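Local coordinates for protein putative sugar kinase PH1459 (Pyrococcus horikoshii, PDB 3EWM) that probably phosphorylates a sugar, possibly fructose, at the expense of ATP, as a member of the PfkB family of carbohydrate kinases, at residues E19-V25 against F91-G96; K126-S132 against S155-V161. All coordinates share one frame; numbering follows the deposited sequence.

Contact 1: residues E19-V25 against F91-G96; sequences EGDLKDV and FVQLKG
The loop between strands 11-16 and 27-33 folds over the end of strand 88-93 in the small four-stranded sheet, the lid of the PfkB fold, and Gln93 is the residue that grips it. Gln93 NE2 donates to Gly20 O at 2.9 Å; the donor nitrogen lies in the carbonyl plane, on a lone pair of the oxygen, the N-H...O angle is 155°, and the oxygen sits close to the plane of the amide. The same nitrogen also donates to Glu18 O, earlier in the same loop. CG stands anti to the backbone N (chi1 177°) and the chain then bends at chi2, which turns the amide toward Gly20 while its other end comes back to its own turn: Gln93 OE1 accepts from Lys95 N at 2.8 Å. Both ends of the amide are thereby engaged, and its rotation is fixed.

Val25 lays CG2 3.5 Å from Gln93 NE2, an apolar methyl beside the polar group. Leu22 reaches the strand with its two methyls, CD1 lying 3.8 Å from Phe91 O and CD2 4.2 Å from Phe91 CB. Farther out, Glu19 and Lys95 meet through their aliphatic parts, with Glu19 CG 3.8 Å from Lys95 CD, while the ammonium of Lys95 bonds to Ser16 O. Pro60 of the second subunit packs on Leu22, and Phe61 of that subunit meets Phe91 edge-to-face. The chemistry implies a loop tied to the strand by one buried amide whose nitrogen bonds two backbone carbonyls, with a valine methyl against that nitrogen, leucine packed alongside and no salt bridge between the segments.

Contact 2: residues K126-S132 against S155-V161; sequences KIVNFGS and SLIAFDV
Phe130 and Phe159, neighbours in register on adjacent parallel strands, form the apolar centre. Phe159 brings CD1 over the middle of one face of the Phe130 ring, 3.2 Å above its plane; the ring planes are inclined at 46° and their centroids lie 4.5 Å apart. Phe130 CG takes the crowded position between the backbone N and the carbonyl carbon (chi1 77°), which turns the ring across to the neighbouring strand, where its edge meets Ile157 CG2, 3.4 Å from Phe130 CE2. A leucine in place of Phe130 would probably leave Phe159 CD1 without the ring face it rests on and open a gap beside Ile157.

On the opposite face of the sheet, Ile127 touches Leu156 and Ala158, with Ile127 CG1 4.1 Å from Leu156 CB. Between the faces the backbones bond in parallel register: Val128 and Phe130 give their N-H to Leu156 O and Ala158 O, and Ala158 and Asp160 return theirs to Val128 O and Phe130 O. Phe130 N to Ala158 O, at 2.8 Å, is nearly straight (171°). At the polar edge, Ser132 OG donates to Val161 O at 2.5 Å, a short bond, beside a weak one from Ser132 N to Asp160 O. Asp160 OD1 makes a long, weak ion pair with Lys190, an ATP-binding residue.

The two strands belong to a beta-alpha-beta unit whose helix 140-151 lies on Val128, Phe130 and Ile157. Helix 172-185 packs against both phenylalanines, helix 245-259 covers Asn129 and Ala158 from the other face, and strands 3-7 and 188-192 flank the pair.

In the fold
Contact 1 is complete in sequence before contact 2 begins, and both lie in the PfkB kinase region of the chain. Their centres are 30 Å apart and their nearest atoms about 13 Å, and the two do not meet. They belong to different sheets: 91-96 runs off strand 88-93 of the four-stranded lid, with 19-25 in the loop between two other lid strands, whereas contact 2 joins two central strands of the nine-stranded sheet, close to the centre of the chain. Contact 1 faces the second subunit; no other chain of the assembly reaches contact 2, whose end approaches the ATP-binding Lys190. One thus belongs to the dimeric lid and the other to the nucleotide-binding core.

Contact 1: residues E19-V25 against F91-G96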
loop_
_atom_site.group_PDB
_atom_site.type_symbol
_atom_site.label_atom_id
_atom_site.label_comp_id
_atom_site.label_asym_id
_atom_site.label_seq_id
_atom_site.Cartn_x
_atom_site.Cartn_y
_atom_site.Cartn_z
ATOM N N GLU A 19 8.817 16.610 -5.491
ATOM C CA GLU A 19 7.625 17.121 -6.154
ATOM C C GLU A 19 7.207 16.230 -7.307
ATOM O O GLU A 19 8.003 15.440 -7.822
ATOM C CB GLU A 19 7.847 18.560 -6.626
ATOM C CG GLU A 19 8.087 19.480 -5.434
ATOM C CD GLU A 19 7.383 20.811 -5.534
ATOM O OE1 GLU A 19 6.169 20.852 -5.871
ATOM O OE2 GLU A 19 8.050 21.820 -5.238
ATOM N N GLY A 20 5.941 16.351 -7.686
ATOM C CA GLY A 20 5.414 15.656 -8.851
ATOM C C GLY A 20 4.192 14.816 -8.562
ATOM O O GLY A 20 3.857 14.547 -7.396
ATOM N N ASP A 21 3.535 14.399 -9.637
ATOM C CA ASP A 21 2.438 13.476 -9.563
ATOM C C ASP A 21 2.954 12.198 -8.908
ATOM O O ASP A 21 4.101 11.806 -9.130
ATOM C CB ASP A 21 1.900 13.183 -10.970
ATOM C CG ASP A 21 1.349 14.430 -11.676
ATOM O OD1 ASP A 21 1.273 14.396 -12.924
ATOM O OD2 ASP A 21 0.968 15.431 -11.008
ATOM N N LEU A 22 2.120 11.583 -8.072
ATOM C CA LEU A 22 2.411 10.266 -7.496
ATOM C C LEU A 22 2.863 9.253 -8.528
ATOM O O LEU A 22 3.691 8.389 -8.235
ATOM C CB LEU A 22 1.176 9.688 -6.792
ATOM C CG LEU A 22 0.823 10.308 -5.451
ATOM C CD1 LEU A 22 -0.530 9.758 -5.007
ATOM C CD2 LEU A 22 1.935 10.003 -4.448
ATOM N N LYS A 23 2.296 9.345 -9.726
ATOM C CA LYS A 23 2.718 8.502 -10.829
ATOM C C LYS A 23 4.238 8.519 -10.963
ATOM O O LYS A 23 4.865 7.461 -11.165
ATOM C CB LYS A 23 2.057 8.944 -12.130
ATOM C CG LYS A 23 2.389 8.099 -13.348
ATOM C CD LYS A 23 1.563 8.549 -14.541
ATOM C CE LYS A 23 2.131 9.824 -15.143
ATOM N NZ LYS A 23 1.268 10.348 -16.236
ATOM N N ASP A 24 4.817 9.708 -10.812
ATOM C CA ASP A 24 6.211 9.951 -11.162
ATOM C C ASP A 24 7.157 10.019 -9.974
ATOM O O ASP A 24 8.368 9.926 -10.151
ATOM C CB ASP A 24 6.337 11.236 -11.976
ATOM C CG ASP A 24 5.439 11.240 -13.196
ATOM O OD1 ASP A 24 5.511 10.291 -14.006
ATOM O OD2 ASP A 24 4.644 12.194 -13.314
ATOM N N VAL A 25 6.608 10.197 -8.777
ATOM C CA VAL A 25 7.418 10.244 -7.564
ATOM C C VAL A 25 8.198 8.933 -7.382
ATOM O O VAL A 25 7.638 7.853 -7.471
ATOM C CB VAL A 25 6.589 10.567 -6.311
ATOM C CG1 VAL A 25 7.455 10.371 -5.041
ATOM C CG2 VAL A 25 6.092 12.006 -6.369
ATOM N N PHE A 91 -0.153 6.612 0.001
ATOM C CA PHE A 91 0.918 7.302 -0.705
ATOM C C PHE A 91 0.481 8.737 -0.863
ATOM O O PHE A 91 -0.634 8.996 -1.294
ATOM C CB PHE A 91 1.160 6.646 -2.057
ATOM C CG PHE A 91 1.618 5.221 -1.940
ATOM C CD1 PHE A 91 2.988 4.918 -1.879
ATOM C CD2 PHE A 91 0.689 4.181 -1.850
ATOM C CE1 PHE A 91 3.416 3.614 -1.743
ATOM C CE2 PHE A 91 1.120 2.865 -1.715
ATOM C CZ PHE A 91 2.485 2.590 -1.656
ATOM N N VAL A 92 1.339 9.654 -0.452
ATOM C CA VAL A 92 0.926 11.034 -0.308
ATOM C C VAL A 92 1.886 11.939 -1.057
ATOM O O VAL A 92 3.107 11.759 -1.007
ATOM C CB VAL A 92 0.746 11.448 1.207
ATOM C CG1 VAL A 92 0.035 10.364 1.969
ATOM C CG2 VAL A 92 2.055 11.645 1.859
ATOM N N GLN A 93 1.314 12.846 -1.832
ATOM C CA GLN A 93 2.086 13.963 -2.349
ATOM C C GLN A 93 1.572 15.210 -1.645
ATOM O O GLN A 93 0.462 15.682 -1.917
ATOM C CB GLN A 93 1.986 14.082 -3.868
ATOM C CG GLN A 93 2.725 15.304 -4.452
ATOM C CD GLN A 93 4.173 15.413 -3.975
ATOM O OE1 GLN A 93 4.441 15.898 -2.878
ATOM N NE2 GLN A 93 5.110 14.982 -4.816
ATOM N N LEU A 94 2.382 15.740 -0.735
ATOM C CA LEU A 94 1.987 16.932 0.021
ATOM C C LEU A 94 2.337 18.222 -0.724
ATOM O O LEU A 94 1.756 19.261 -0.448
ATOM C CB LEU A 94 2.624 16.933 1.424
ATOM C CG LEU A 94 2.267 15.782 2.368
ATOM C CD1 LEU A 94 3.206 15.778 3.589
ATOM C CD2 LEU A 94 0.806 15.840 2.819
ATOM N N LYS A 95 3.292 18.149 -1.650
ATOM C CA LYS A 95 3.831 19.356 -2.294
ATOM C C LYS A 95 3.045 19.760 -3.549
ATOM O O LYS A 95 2.259 18.981 -4.091
ATOM C CB LYS A 95 5.309 19.186 -2.639
ATOM C CG LYS A 95 6.199 18.768 -1.482
ATOM C CD LYS A 95 7.467 18.089 -1.995
ATOM C CE LYS A 95 8.312 17.523 -0.846
ATOM N NZ LYS A 95 7.598 16.453 -0.071
ATOM N N GLY A 96 3.264 20.993 -4.002
ATOM C CA GLY A 96 2.606 21.477 -5.210
ATOM C C GLY A 96 1.238 22.063 -4.921
ATOM O O GLY A 96 0.738 21.994 -3.786
#

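Contact 2: residues K126-S132 against S155-V161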
loop_
_atom_site.group_PDB
_atom_site.type_symbol
_atom_site.label_atom_id
_atom_site.label_comp_id
_atom_site.label_asym_id
_atom_site.label_seq_id
_atom_site.Cartn_x
_atom_site.Cartn_y
_atom_site.Cartn_z
ATOM N N LYS A 126 -12.917 10.736 28.664
ATOM C CA LYS A 126 -13.756 11.923 28.854
ATOM C C LYS A 126 -14.115 12.559 27.516
ATOM O O LYS A 126 -15.186 13.153 27.361
ATOM C CB LYS A 126 -13.040 12.936 29.742
ATOM C CG LYS A 126 -12.731 12.423 31.149
ATOM C CD LYS A 126 -13.990 12.130 31.936
ATOM C CE LYS A 126 -13.629 11.804 33.386
ATOM N NZ LYS A 126 -14.824 11.400 34.169
ATOM N N ILE A 127 -13.180 12.464 26.567
ATOM C CA ILE A 127 -13.418 12.879 25.193
ATOM C C ILE A 127 -13.052 11.723 24.271
ATOM O O ILE A 127 -12.013 11.081 24.446
ATOM C CB ILE A 127 -12.611 14.117 24.795
ATOM C CG1 ILE A 127 -12.834 15.257 25.796
ATOM C CG2 ILE A 127 -12.941 14.548 23.327
ATOM C CD1 ILE A 127 -12.085 16.519 25.454
ATOM N N VAL A 128 -13.927 11.460 23.309
ATOM C CA VAL A 128 -13.641 10.497 22.239
ATOM C C VAL A 128 -13.607 11.220 20.894
ATOM O O VAL A 128 -14.538 11.923 20.511
ATOM C CB VAL A 128 -14.645 9.325 22.213
ATOM C CG1 VAL A 128 -14.393 8.402 21.018
ATOM C CG2 VAL A 128 -14.558 8.536 23.504
ATOM N N ASN A 129 -12.508 11.036 20.193
ATOM C CA ASN A 129 -12.261 11.756 18.963
ATOM C C ASN A 129 -12.347 10.801 17.767
ATOM O O ASN A 129 -11.740 9.731 17.771
ATOM C CB ASN A 129 -10.858 12.358 19.043
ATOM C CG ASN A 129 -10.385 12.883 17.737
ATOM O OD1 ASN A 129 -11.060 13.696 17.107
ATOM N ND2 ASN A 129 -9.228 12.415 17.302
ATOM N N PHE A 130 -13.114 11.190 16.756
ATOM C CA PHE A 130 -13.131 10.453 15.494
ATOM C C PHE A 130 -13.217 11.400 14.300
ATOM O O PHE A 130 -13.459 12.610 14.453
ATOM C CB PHE A 130 -14.215 9.343 15.506
ATOM C CG PHE A 130 -15.625 9.837 15.312
ATOM C CD1 PHE A 130 -16.366 9.415 14.206
ATOM C CD2 PHE A 130 -16.227 10.686 16.234
ATOM C CE1 PHE A 130 -17.686 9.845 14.032
ATOM C CE2 PHE A 130 -17.538 11.130 16.058
ATOM C CZ PHE A 130 -18.261 10.711 14.957
ATOM N N GLY A 131 -12.960 10.863 13.120
ATOM C CA GLY A 131 -12.897 11.650 11.897
ATOM C C GLY A 131 -13.651 10.870 10.848
ATOM O O GLY A 131 -14.065 9.721 11.102
ATOM N N SER A 132 -13.848 11.491 9.691
ATOM C CA SER A 132 -14.700 10.887 8.672
ATOM C C SER A 132 -14.027 9.772 7.860
ATOM O O SER A 132 -14.706 8.921 7.303
ATOM C CB SER A 132 -15.303 11.949 7.767
ATOM O OG SER A 132 -14.407 12.344 6.762
ATOM N N SER A 155 -19.246 10.504 27.403
ATOM C CA SER A 155 -17.998 11.195 27.063
ATOM C C SER A 155 -18.365 12.232 26.029
ATOM O O SER A 155 -19.294 12.015 25.257
ATOM C CB SER A 155 -16.983 10.259 26.402
ATOM O OG SER A 155 -16.846 9.024 27.072
ATOM N N LEU A 156 -17.628 13.335 25.999
ATOM C CA LEU A 156 -17.710 14.283 24.900
ATOM C C LEU A 156 -17.198 13.640 23.604
ATOM O O LEU A 156 -16.211 12.900 23.602
ATOM C CB LEU A 156 -16.904 15.544 25.216
ATOM C CG LEU A 156 -17.398 16.340 26.412
ATOM C CD1 LEU A 156 -16.496 17.523 26.695
ATOM C CD2 LEU A 156 -18.848 16.792 26.174
ATOM N N ILE A 157 -17.893 13.931 22.515
ATOM C CA ILE A 157 -17.567 13.384 21.222
ATOM C C ILE A 157 -17.041 14.501 20.341
ATOM O O ILE A 157 -17.651 15.557 20.232
ATOM C CB ILE A 157 -18.816 12.721 20.576
ATOM C CG1 ILE A 157 -19.279 11.535 21.423
ATOM C CG2 ILE A 157 -18.534 12.308 19.139
ATOM C CD1 ILE A 157 -20.721 11.190 21.201
ATOM N N ALA A 158 -15.900 14.260 19.719
ATOM C CA ALA A 158 -15.306 15.236 18.811
ATOM C C ALA A 158 -15.122 14.609 17.440
ATOM O O ALA A 158 -14.682 13.456 17.322
ATOM C CB ALA A 158 -13.970 15.744 19.373
ATOM N N PHE A 159 -15.468 15.371 16.402
ATOM C CA PHE A 159 -15.473 14.864 15.048
ATOM C C PHE A 159 -14.786 15.869 14.131
ATOM O O PHE A 159 -15.191 17.017 14.063
ATOM C CB PHE A 159 -16.915 14.589 14.599
ATOM C CG PHE A 159 -17.027 14.003 13.204
ATOM C CD1 PHE A 159 -16.579 12.717 12.934
ATOM C CD2 PHE A 159 -17.572 14.745 12.167
ATOM C CE1 PHE A 159 -16.702 12.161 11.663
ATOM C CE2 PHE A 159 -17.693 14.212 10.884
ATOM C CZ PHE A 159 -17.258 12.901 10.630
ATOM N N ASP A 160 -13.696 15.430 13.520
ATOM C CA ASP A 160 -13.020 16.159 12.472
ATOM C C ASP A 160 -13.672 15.690 11.177
ATOM O O ASP A 160 -13.614 14.516 10.827
ATOM C CB ASP A 160 -11.533 15.814 12.531
ATOM C CG ASP A 160 -10.710 16.506 11.469
ATOM O OD1 ASP A 160 -11.234 17.365 10.721
ATOM O OD2 ASP A 160 -9.518 16.152 11.382
ATOM N N VAL A 161 -14.338 16.604 10.490
ATOM C CA VAL A 161 -15.046 16.270 9.268
ATOM C C VAL A 161 -14.039 15.695 8.250
ATOM O O VAL A 161 -14.339 14.729 7.545
ATOM C CB VAL A 161 -15.805 17.515 8.716
ATOM C CG1 VAL A 161 -16.402 17.232 7.365
ATOM C CG2 VAL A 161 -16.894 17.954 9.725
#